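Local coordinates for cyclic nucleotide-binding protein (Ruegeria pomeroyi, PDB 3FX3) that probably acts as a dimeric CRP-type transcription factor, joining a cyclic nucleotide-binding-type domain to a winged helix-turn-helix expected to bind DNA, at residues 17-22 with 28-33; 53-58 with 115-120; 157-162 with 200-205. One frame throughout, in Å; residues are numbered along the deposited sequence.

Interaction 1. Residues 17-22 with 28-33; sequences LLIRSL and DALLSQ. With PO4 (phosphate ion), chain F.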
loop_
_atom_site.group_PDB
_atom_site.type_symbol
_atom_site.label_atom_id
_atom_site.label_comp_id
_atom_site.label_asym_id
_atom_site.label_seq_id
_atom_site.Cartn_x
_atom_site.Cartn_y
_atom_site.Cartn_z
ATOM N N LEU B 17 10.942 2.585 4.051
ATOM C CA LEU B 17 10.255 3.061 2.863
ATOM C C LEU B 17 11.048 4.123 2.075
ATOM O O LEU B 17 11.180 4.031 0.845
ATOM C CB LEU B 17 8.900 3.637 3.286
ATOM C CG LEU B 17 7.979 4.061 2.173
ATOM C CD1 LEU B 17 7.508 2.759 1.487
ATOM C CD2 LEU B 17 6.803 4.904 2.693
ATOM N N LEU B 18 11.565 5.126 2.775
ATOM C CA LEU B 18 12.369 6.170 2.134
ATOM C C LEU B 18 13.532 5.572 1.337
ATOM O O LEU B 18 13.700 5.847 0.148
ATOM C CB LEU B 18 12.934 7.123 3.168
ATOM C CG LEU B 18 13.845 8.232 2.649
ATOM C CD1 LEU B 18 13.091 9.223 1.742
ATOM C CD2 LEU B 18 14.459 8.952 3.843
ATOM N N ILE B 19 14.335 4.764 2.016
ATOM C CA ILE B 19 15.581 4.311 1.430
ATOM C C ILE B 19 15.344 3.195 0.382
ATOM O O ILE B 19 15.973 3.184 -0.671
ATOM C CB ILE B 19 16.585 3.877 2.509
ATOM C CG1 ILE B 19 16.854 5.051 3.470
ATOM C CG2 ILE B 19 17.894 3.356 1.842
ATOM C CD1 ILE B 19 17.433 6.345 2.806
ATOM N N ARG B 20 14.396 2.314 0.647
ATOM C CA ARG B 20 14.004 1.315 -0.344
ATOM C C ARG B 20 13.508 1.951 -1.643
ATOM O O ARG B 20 13.592 1.321 -2.671
ATOM C CB ARG B 20 12.859 0.435 0.156
ATOM C CG ARG B 20 13.247 -0.755 0.983
ATOM C CD ARG B 20 11.947 -1.511 1.335
ATOM N NE ARG B 20 11.221 -0.880 2.454
ATOM C CZ ARG B 20 9.893 -0.945 2.691
ATOM N NH1 ARG B 20 9.047 -1.585 1.869
ATOM N NH2 ARG B 20 9.409 -0.354 3.787
ATOM N N SER B 21 12.925 3.147 -1.576
ATOM C CA SER B 21 12.407 3.787 -2.776
ATOM C C SER B 21 13.481 4.422 -3.662
ATOM O O SER B 21 13.198 4.771 -4.802
ATOM C CB SER B 21 11.394 4.841 -2.393
ATOM O OG SER B 21 10.344 4.215 -1.644
ATOM N N LEU B 22 14.683 4.608 -3.138
ATOM C CA LEU B 22 15.711 5.319 -3.870
ATOM C C LEU B 22 16.426 4.415 -4.886
ATOM O O LEU B 22 16.563 3.227 -4.688
ATOM C CB LEU B 22 16.771 5.872 -2.939
ATOM C CG LEU B 22 16.347 6.785 -1.819
ATOM C CD1 LEU B 22 17.586 7.107 -0.957
ATOM C CD2 LEU B 22 15.651 8.054 -2.332
ATOM N N ASP B 28 24.165 5.522 -0.999
ATOM C CA ASP B 28 25.336 5.692 -0.109
ATOM C C ASP B 28 25.640 7.172 0.101
ATOM O O ASP B 28 25.874 7.610 1.232
ATOM C CB ASP B 28 26.597 5.020 -0.676
ATOM C CG ASP B 28 26.583 3.504 -0.550
ATOM O OD1 ASP B 28 25.753 2.959 0.213
ATOM O OD2 ASP B 28 27.434 2.843 -1.218
ATOM N N ALA B 29 25.625 7.940 -0.985
ATOM C CA ALA B 29 25.938 9.366 -0.909
ATOM C C ALA B 29 24.932 10.063 0.016
ATOM O O ALA B 29 25.315 10.924 0.804
ATOM C CB ALA B 29 25.953 10.017 -2.324
ATOM N N LEU B 30 23.668 9.670 -0.044
ATOM C CA LEU B 30 22.645 10.319 0.790
ATOM C C LEU B 30 22.752 9.907 2.275
ATOM O O LEU B 30 22.665 10.756 3.164
ATOM C CB LEU B 30 21.261 10.072 0.225
ATOM C CG LEU B 30 20.045 10.628 0.980
ATOM C CD1 LEU B 30 18.929 11.016 0.056
ATOM C CD2 LEU B 30 19.515 9.584 1.938
ATOM N N LEU B 31 22.978 8.615 2.534
ATOM C CA LEU B 31 23.182 8.128 3.889
ATOM C C LEU B 31 24.403 8.784 4.547
ATOM O O LEU B 31 24.424 8.985 5.776
ATOM C CB LEU B 31 23.344 6.606 3.909
ATOM C CG LEU B 31 22.114 5.746 3.569
ATOM C CD1 LEU B 31 22.477 4.285 3.733
ATOM C CD2 LEU B 31 20.886 6.098 4.409
ATOM N N SER B 32 25.407 9.127 3.740
ATOM C CA SER B 32 26.613 9.776 4.258
ATOM C C SER B 32 26.340 11.198 4.720
ATOM O O SER B 32 27.172 11.762 5.384
ATOM C CB SER B 32 27.739 9.816 3.210
ATOM O OG SER B 32 28.386 8.552 3.090
ATOM N N GLN B 33 25.179 11.766 4.362
ATOM C CA GLN B 33 24.812 13.105 4.798
ATOM C C GLN B 33 23.793 13.079 5.941
ATOM O O GLN B 33 23.247 14.111 6.313
ATOM C CB GLN B 33 24.298 13.890 3.602
ATOM C CG GLN B 33 25.427 14.141 2.604
ATOM C CD GLN B 33 24.942 14.810 1.368
ATOM O OE1 GLN B 33 24.794 16.031 1.347
ATOM N NE2 GLN B 33 24.693 14.025 0.306
HETATM P P PO4 F . 29.620 8.989 6.847
HETATM O O1 PO4 F . 29.261 10.464 6.791
HETATM O O2 PO4 F . 28.454 8.134 7.323
HETATM O O3 PO4 F . 30.095 8.594 5.460
HETATM O O4 PO4 F . 30.711 8.784 7.881
#

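Interaction 2. Residues 53-58 with 115-120; sequences QAIHVV and PVFVSL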
loop_
_atom_site.group_PDB
_atom_site.type_symbol
_atom_site.label_atom_id
_atom_site.label_comp_id
_atom_site.label_asym_id
_atom_site.label_seq_id
_atom_site.Cartn_x
_atom_site.Cartn_y
_atom_site.Cartn_z
ATOM N N GLN B 53 12.339 19.858 8.592
ATOM C CA GLN B 53 13.650 20.081 8.010
ATOM C C GLN B 53 14.398 18.795 7.714
ATOM O O GLN B 53 15.493 18.847 7.197
ATOM C CB GLN B 53 14.493 20.909 8.968
ATOM C CG GLN B 53 13.956 22.286 9.228
ATOM C CD GLN B 53 14.709 22.947 10.371
ATOM O OE1 GLN B 53 14.719 22.445 11.533
ATOM N NE2 GLN B 53 15.382 24.044 10.049
ATOM N N ALA B 54 13.814 17.655 8.061
ATOM C CA ALA B 54 14.438 16.365 7.831
ATOM C C ALA B 54 13.368 15.318 7.686
ATOM O O ALA B 54 12.204 15.520 8.116
ATOM C CB ALA B 54 15.387 15.987 9.005
ATOM N N ILE B 55 13.761 14.205 7.076
ATOM C CA ILE B 55 12.954 13.010 7.035
ATOM C C ILE B 55 13.592 12.040 8.021
ATOM O O ILE B 55 14.810 11.984 8.133
ATOM C CB ILE B 55 12.938 12.393 5.629
ATOM C CG1 ILE B 55 12.353 13.395 4.609
ATOM C CG2 ILE B 55 12.121 11.130 5.612
ATOM C CD1 ILE B 55 12.466 12.915 3.140
ATOM N N HIS B 56 12.769 11.263 8.695
ATOM C CA HIS B 56 13.199 10.493 9.864
ATOM C C HIS B 56 13.112 9.009 9.659
ATOM O O HIS B 56 12.136 8.511 9.135
ATOM C CB HIS B 56 12.368 10.909 11.084
ATOM C CG HIS B 56 12.159 12.383 11.168
ATOM N ND1 HIS B 56 13.138 13.250 11.599
ATOM C CD2 HIS B 56 11.100 13.155 10.818
ATOM C CE1 HIS B 56 12.682 14.489 11.541
ATOM N NE2 HIS B 56 11.444 14.461 11.074
ATOM N N VAL B 57 14.143 8.316 10.118
ATOM C CA VAL B 57 14.217 6.880 10.068
ATOM C C VAL B 57 14.638 6.322 11.439
ATOM O O VAL B 57 15.746 6.628 11.937
ATOM C CB VAL B 57 15.246 6.424 9.020
ATOM C CG1 VAL B 57 15.205 4.909 8.905
ATOM C CG2 VAL B 57 14.986 7.084 7.634
ATOM N N VAL B 58 13.769 5.526 12.055
ATOM C CA VAL B 58 14.074 4.918 13.352
ATOM C C VAL B 58 15.105 3.810 13.141
ATOM O O VAL B 58 14.937 2.984 12.245
ATOM C CB VAL B 58 12.818 4.367 14.025
ATOM C CG1 VAL B 58 13.143 3.811 15.451
ATOM C CG2 VAL B 58 11.743 5.451 14.076
ATOM N N PRO B 115 16.851 19.412 2.505
ATOM C CA PRO B 115 17.520 19.961 1.325
ATOM C C PRO B 115 18.495 18.985 0.672
ATOM O O PRO B 115 18.684 19.067 -0.529
ATOM C CB PRO B 115 18.230 21.240 1.838
ATOM C CG PRO B 115 17.517 21.578 3.170
ATOM C CD PRO B 115 17.169 20.182 3.728
ATOM N N VAL B 116 19.041 18.021 1.411
ATOM C CA VAL B 116 19.938 17.046 0.795
ATOM C C VAL B 116 19.174 16.187 -0.229
ATOM O O VAL B 116 19.672 15.889 -1.325
ATOM C CB VAL B 116 20.592 16.155 1.870
ATOM C CG1 VAL B 116 21.133 14.854 1.265
ATOM C CG2 VAL B 116 21.685 16.978 2.649
ATOM N N PHE B 117 17.964 15.793 0.133
ATOM C CA PHE B 117 17.158 14.953 -0.721
ATOM C C PHE B 117 16.534 15.783 -1.859
ATOM O O PHE B 117 16.553 15.382 -3.023
ATOM C CB PHE B 117 16.089 14.281 0.136
ATOM C CG PHE B 117 15.265 13.261 -0.574
ATOM C CD1 PHE B 117 15.769 12.500 -1.607
ATOM C CD2 PHE B 117 13.975 13.026 -0.176
ATOM C CE1 PHE B 117 14.958 11.541 -2.241
ATOM C CE2 PHE B 117 13.184 12.077 -0.807
ATOM C CZ PHE B 117 13.687 11.334 -1.834
ATOM N N VAL B 118 15.966 16.930 -1.519
ATOM C CA VAL B 118 15.341 17.778 -2.515
ATOM C C VAL B 118 16.330 18.289 -3.575
ATOM O O VAL B 118 16.031 18.265 -4.795
ATOM C CB VAL B 118 14.561 18.938 -1.836
ATOM C CG1 VAL B 118 14.179 19.992 -2.837
ATOM C CG2 VAL B 118 13.286 18.370 -1.137
ATOM N N SER B 119 17.516 18.700 -3.148
ATOM C CA SER B 119 18.434 19.299 -4.084
ATOM C C SER B 119 18.915 18.259 -5.112
ATOM O O SER B 119 19.049 18.579 -6.302
ATOM C CB SER B 119 19.601 19.989 -3.390
ATOM O OG SER B 119 20.484 19.006 -2.903
ATOM N N LEU B 120 19.112 17.023 -4.665
ATOM C CA LEU B 120 19.414 15.893 -5.580
ATOM C C LEU B 120 18.401 15.827 -6.731
ATOM O O LEU B 120 18.758 15.749 -7.926
ATOM C CB LEU B 120 19.363 14.606 -4.751
ATOM C CG LEU B 120 19.991 13.292 -5.168
ATOM C CD1 LEU B 120 21.474 13.475 -5.431
ATOM C CD2 LEU B 120 19.741 12.202 -4.041
#

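Interaction 3. Residues 157-162 with 200-205; sequences RVAEFL and SRLKAA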
loop_
_atom_site.group_PDB
_atom_site.type_symbol
_atom_site.label_atom_id
_atom_site.label_comp_id
_atom_site.label_asym_id
_atom_site.label_seq_id
_atom_site.Cartn_x
_atom_site.Cartn_y
_atom_site.Cartn_z
ATOM N N ARG B 157 -2.385 -12.445 13.295
ATOM C CA ARG B 157 -1.930 -11.117 12.877
ATOM C C ARG B 157 -0.829 -10.602 13.778
ATOM O O ARG B 157 0.090 -9.976 13.300
ATOM C CB ARG B 157 -3.086 -10.132 12.815
ATOM C CG ARG B 157 -4.109 -10.452 11.690
ATOM C CD ARG B 157 -5.373 -9.606 11.879
ATOM N NE ARG B 157 -4.989 -8.226 11.772
ATOM C CZ ARG B 157 -5.402 -7.216 12.519
ATOM N NH1 ARG B 157 -6.297 -7.341 13.483
ATOM N NH2 ARG B 157 -4.903 -6.043 12.245
ATOM N N VAL B 158 -0.898 -10.910 15.072
ATOM C CA VAL B 158 0.140 -10.468 16.015
ATOM C C VAL B 158 1.432 -11.251 15.778
ATOM O O VAL B 158 2.540 -10.675 15.806
ATOM C CB VAL B 158 -0.340 -10.608 17.473
ATOM C CG1 VAL B 158 0.797 -10.312 18.477
ATOM C CG2 VAL B 158 -1.535 -9.691 17.696
ATOM N N ALA B 159 1.282 -12.557 15.524
ATOM C CA ALA B 159 2.424 -13.409 15.157
ATOM C C ALA B 159 3.162 -12.795 13.967
ATOM O O ALA B 159 4.375 -12.670 13.953
ATOM C CB ALA B 159 1.939 -14.828 14.808
ATOM N N GLU B 160 2.389 -12.395 12.979
ATOM C CA GLU B 160 2.909 -11.782 11.762
ATOM C C GLU B 160 3.655 -10.470 12.040
ATOM O O GLU B 160 4.733 -10.177 11.479
ATOM C CB GLU B 160 1.707 -11.522 10.853
ATOM C CG GLU B 160 2.013 -11.428 9.430
ATOM C CD GLU B 160 2.440 -12.772 8.799
ATOM O OE1 GLU B 160 1.610 -13.728 8.703
ATOM O OE2 GLU B 160 3.614 -12.826 8.357
ATOM N N PHE B 161 3.053 -9.656 12.897
ATOM C CA PHE B 161 3.682 -8.429 13.340
ATOM C C PHE B 161 5.028 -8.719 14.039
ATOM O O PHE B 161 6.052 -8.129 13.731
ATOM C CB PHE B 161 2.692 -7.662 14.238
ATOM C CG PHE B 161 3.280 -6.445 14.881
ATOM C CD1 PHE B 161 3.338 -5.250 14.186
ATOM C CD2 PHE B 161 3.776 -6.497 16.175
ATOM C CE1 PHE B 161 3.894 -4.116 14.762
ATOM C CE2 PHE B 161 4.314 -5.352 16.766
ATOM C CZ PHE B 161 4.370 -4.165 16.038
ATOM N N LEU B 162 5.032 -9.649 14.968
ATOM C CA LEU B 162 6.264 -10.029 15.632
ATOM C C LEU B 162 7.315 -10.550 14.641
ATOM O O LEU B 162 8.477 -10.173 14.722
ATOM C CB LEU B 162 5.970 -11.057 16.721
ATOM C CG LEU B 162 5.207 -10.512 17.933
ATOM C CD1 LEU B 162 4.901 -11.637 18.927
ATOM C CD2 LEU B 162 6.019 -9.385 18.632
ATOM N N SER B 200 -1.862 -14.285 24.700
ATOM C CA SER B 200 -2.089 -15.477 25.505
ATOM C C SER B 200 -2.018 -16.724 24.618
ATOM O O SER B 200 -1.261 -17.656 24.895
ATOM C CB SER B 200 -3.432 -15.402 26.202
ATOM O OG SER B 200 -3.573 -16.511 27.052
ATOM N N ARG B 201 -2.788 -16.723 23.539
ATOM C CA ARG B 201 -2.719 -17.795 22.562
ATOM C C ARG B 201 -1.291 -18.084 22.083
ATOM O O ARG B 201 -0.919 -19.242 21.927
ATOM C CB ARG B 201 -3.587 -17.459 21.358
ATOM C CG ARG B 201 -5.064 -17.614 21.632
ATOM C CD ARG B 201 -5.894 -17.098 20.458
ATOM N NE ARG B 201 -7.005 -17.990 20.135
ATOM C CZ ARG B 201 -8.060 -18.207 20.921
ATOM N NH1 ARG B 201 -9.009 -19.043 20.526
ATOM N NH2 ARG B 201 -8.174 -17.597 22.107
ATOM N N LEU B 202 -0.496 -17.038 21.862
ATOM C CA LEU B 202 0.828 -17.197 21.244
ATOM C C LEU B 202 1.855 -17.802 22.194
ATOM O O LEU B 202 2.944 -18.197 21.761
ATOM C CB LEU B 202 1.342 -15.872 20.649
ATOM C CG LEU B 202 0.577 -15.310 19.437
ATOM C CD1 LEU B 202 1.161 -13.974 18.981
ATOM C CD2 LEU B 202 0.541 -16.294 18.274
ATOM N N LYS B 203 1.510 -17.884 23.476
ATOM C CA LYS B 203 2.284 -18.685 24.426
ATOM C C LYS B 203 2.496 -20.081 23.826
ATOM O O LYS B 203 3.619 -20.582 23.786
ATOM C CB LYS B 203 1.585 -18.788 25.791
ATOM C CG LYS B 203 1.462 -17.451 26.558
ATOM C CD LYS B 203 0.843 -17.629 27.983
ATOM C CE LYS B 203 0.487 -16.269 28.639
ATOM N NZ LYS B 203 -0.075 -16.369 30.044
ATOM N N ALA B 204 1.422 -20.679 23.320
ATOM C CA ALA B 204 1.501 -22.007 22.698
ATOM C C ALA B 204 2.434 -22.058 21.461
ATOM O O ALA B 204 2.901 -23.134 21.112
ATOM C CB ALA B 204 0.101 -22.505 22.340
ATOM N N ALA B 205 2.702 -20.911 20.817
ATOM C CA ALA B 205 3.619 -20.821 19.654
ATOM C C ALA B 205 5.045 -20.350 20.010
ATOM O O ALA B 205 5.833 -20.010 19.124
ATOM C CB ALA B 205 3.019 -19.904 18.574
#

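Interaction 1. Residues 17-22 with 28-33
Ile19 and Leu31 bring the backbones of 17-22 and 28-33 closest, their CA atoms 8.9 Å apart, as the chain turns back on itself in the small helical bundle that precedes the beta-roll of a CRP-type cyclic nucleotide-binding domain. The join is a worked example of purely aliphatic helix packing. The CD1 methyl of Ile19 reaches across and settles against two methyls, Leu31 CD2 at 3.8 Å and Leu30 CD2 at 3.9 Å, meeting both side chains at a slant. Leu30 presents its two branches to different partners: while CD2 takes Ile19, its CD1 lies 4.3 Å from Leu22 CD1. With CG of Leu30 trans to the backbone N (chi1 178°), the fork is swung toward the other helix. Val27, of helix 24-31, also touches Ile19 and Leu22. All four touching residues are buried. Helix 114-123 covers the neighbouring face through Phe117, strand 107-113 lies against Leu30 and Leu31, and Ser21 packs on Phe136 of the second subunit.

Each segment also has a side-chain to backbone hydrogen bond of its own. Leu17 O accepts from both Ser21 OG (2.6 Å) and Ser21 N (3.1 Å), which approach from opposite faces of the carbonyl plane. At the far end of 28-33, Ser32 OG donates to O3 of a phosphate ion (2.9 Å); the ion, probably from the crystallisation liquor, is also hydrogen-bonded to Lys10 NZ. Gln33 folds back so that NE2 gives a nearly straight bond of 3.2 Å to Ala29 O, arriving above the plane of that carbonyl.

Interaction 2. Residues 53-58 with 115-120
Ile55 and Phe117 meet where the outside of the beta-roll in the cyclic nucleotide-binding domain receives the short helix 114-123, and the way the two side chains are turned decides the contact. Ile55 points from strand 54-58 toward the helix, and Phe117 points back from its first turn. The delta methyl of Ile55 meets the ring obliquely, with CD1 3.6 Å from Phe117 CD2 and 4.1 Å from Phe117 CE2. Two torsions set this up: a chi1 of -60° lays Ile55 CG1 beside its own backbone N, with CD1 extended beyond it, while Phe117 has CG turned away from its backbone N (chi1 -174°), which carries the ring off the helix toward the strand. Both residues are buried, and helix 88-93 adds Ala91 beside Ile55 and Leu92 beside Phe117.

Toward the surface the fit is looser. Pro115 offers the CD carbon of its ring to Gln53 O at 4.1 Å, a plain van der Waals contact next to the backbone pairing of Gln53 with Ser114. His56, next after Ile55 on the strand, takes no part in the contact with the helix; its ring nitrogens are hydrogen-bonded to Tyr97 and His111 and its ring meets Phe46 and Phe86, consistent with a place inside the roll, between the two sheets. On the helix, Ser119 turns its hydroxyl back to the first turn. Pro115 O thereby accepts two bonds, from Ser119 N at 2.9 Å and from Ser119 OG at 3.0 Å, the latter tilted 18° from the carbonyl plane.

Interaction 3. Residues 157-162 with 200-205
The winged helix-turn-helix domain supplies this contact: Leu202, near the end of helix 192-203, the second helix of the helix-turn-helix and the one that in CRP relatives enters the DNA groove, packs onto Val158, Ala159 and Leu162 of helix 154-165. Backbones are closest at Ala159 and Leu202, whose CA atoms lie 7.3 Å apart, a close approach consistent with the small side chain of Ala159. One leucine therefore packs against three residues of the opposing helix. Its two methyls divide the work. Leu202 CD1 sits 3.7 Å from Val158 CG1 and equally near the backbone atom Ala159 N, with Leu162 CD1 more distant at 4.4 Å. Leu202 CD2 instead rests on Ala159 CB at 4.0 Å. Two torsions of the leucine arrange this: chi1 of -67° places CG next to the backbone N, and chi2 of 178° then sets the two methyls toward different neighbours. Val158 contributes its CG1 methyl, and is also touched by Met190, Leu195, Ala198 and Phe199.

Around the patch the rest of the domain closes in. Tyr225 of helix 219-227 and Val207 of the first wing strand both touch Leu202, making it a meeting point of three helices and the wing. Arg157 turns away from this core; its NH2 bonds to Leu188 O, and weakly to Glu147 O of the second subunit. On the way to the wing, Ala205 N donates to Leu202 O at 2.9 Å.

In the fold
From the N terminus, interaction 1 comes first and closes a short connection of five residues, four of them helical. Interaction 2 closes a much longer excursion, 56 residues rich in strand, returning the chain to the outside of the roll. Interaction 3 follows after the long helix 125-147 and closes a 37-residue loop within the DNA-binding domain. The three run in series, none nested or crossed. Interactions 1 and 2 share one hydrophobic core, their centres 9 Å apart: Leu18 touches Ile55 through CD2 to CG2 at 3.7 Å. Interaction 3 lies across the chain's centre, with centres about 33 and 36 Å from the others.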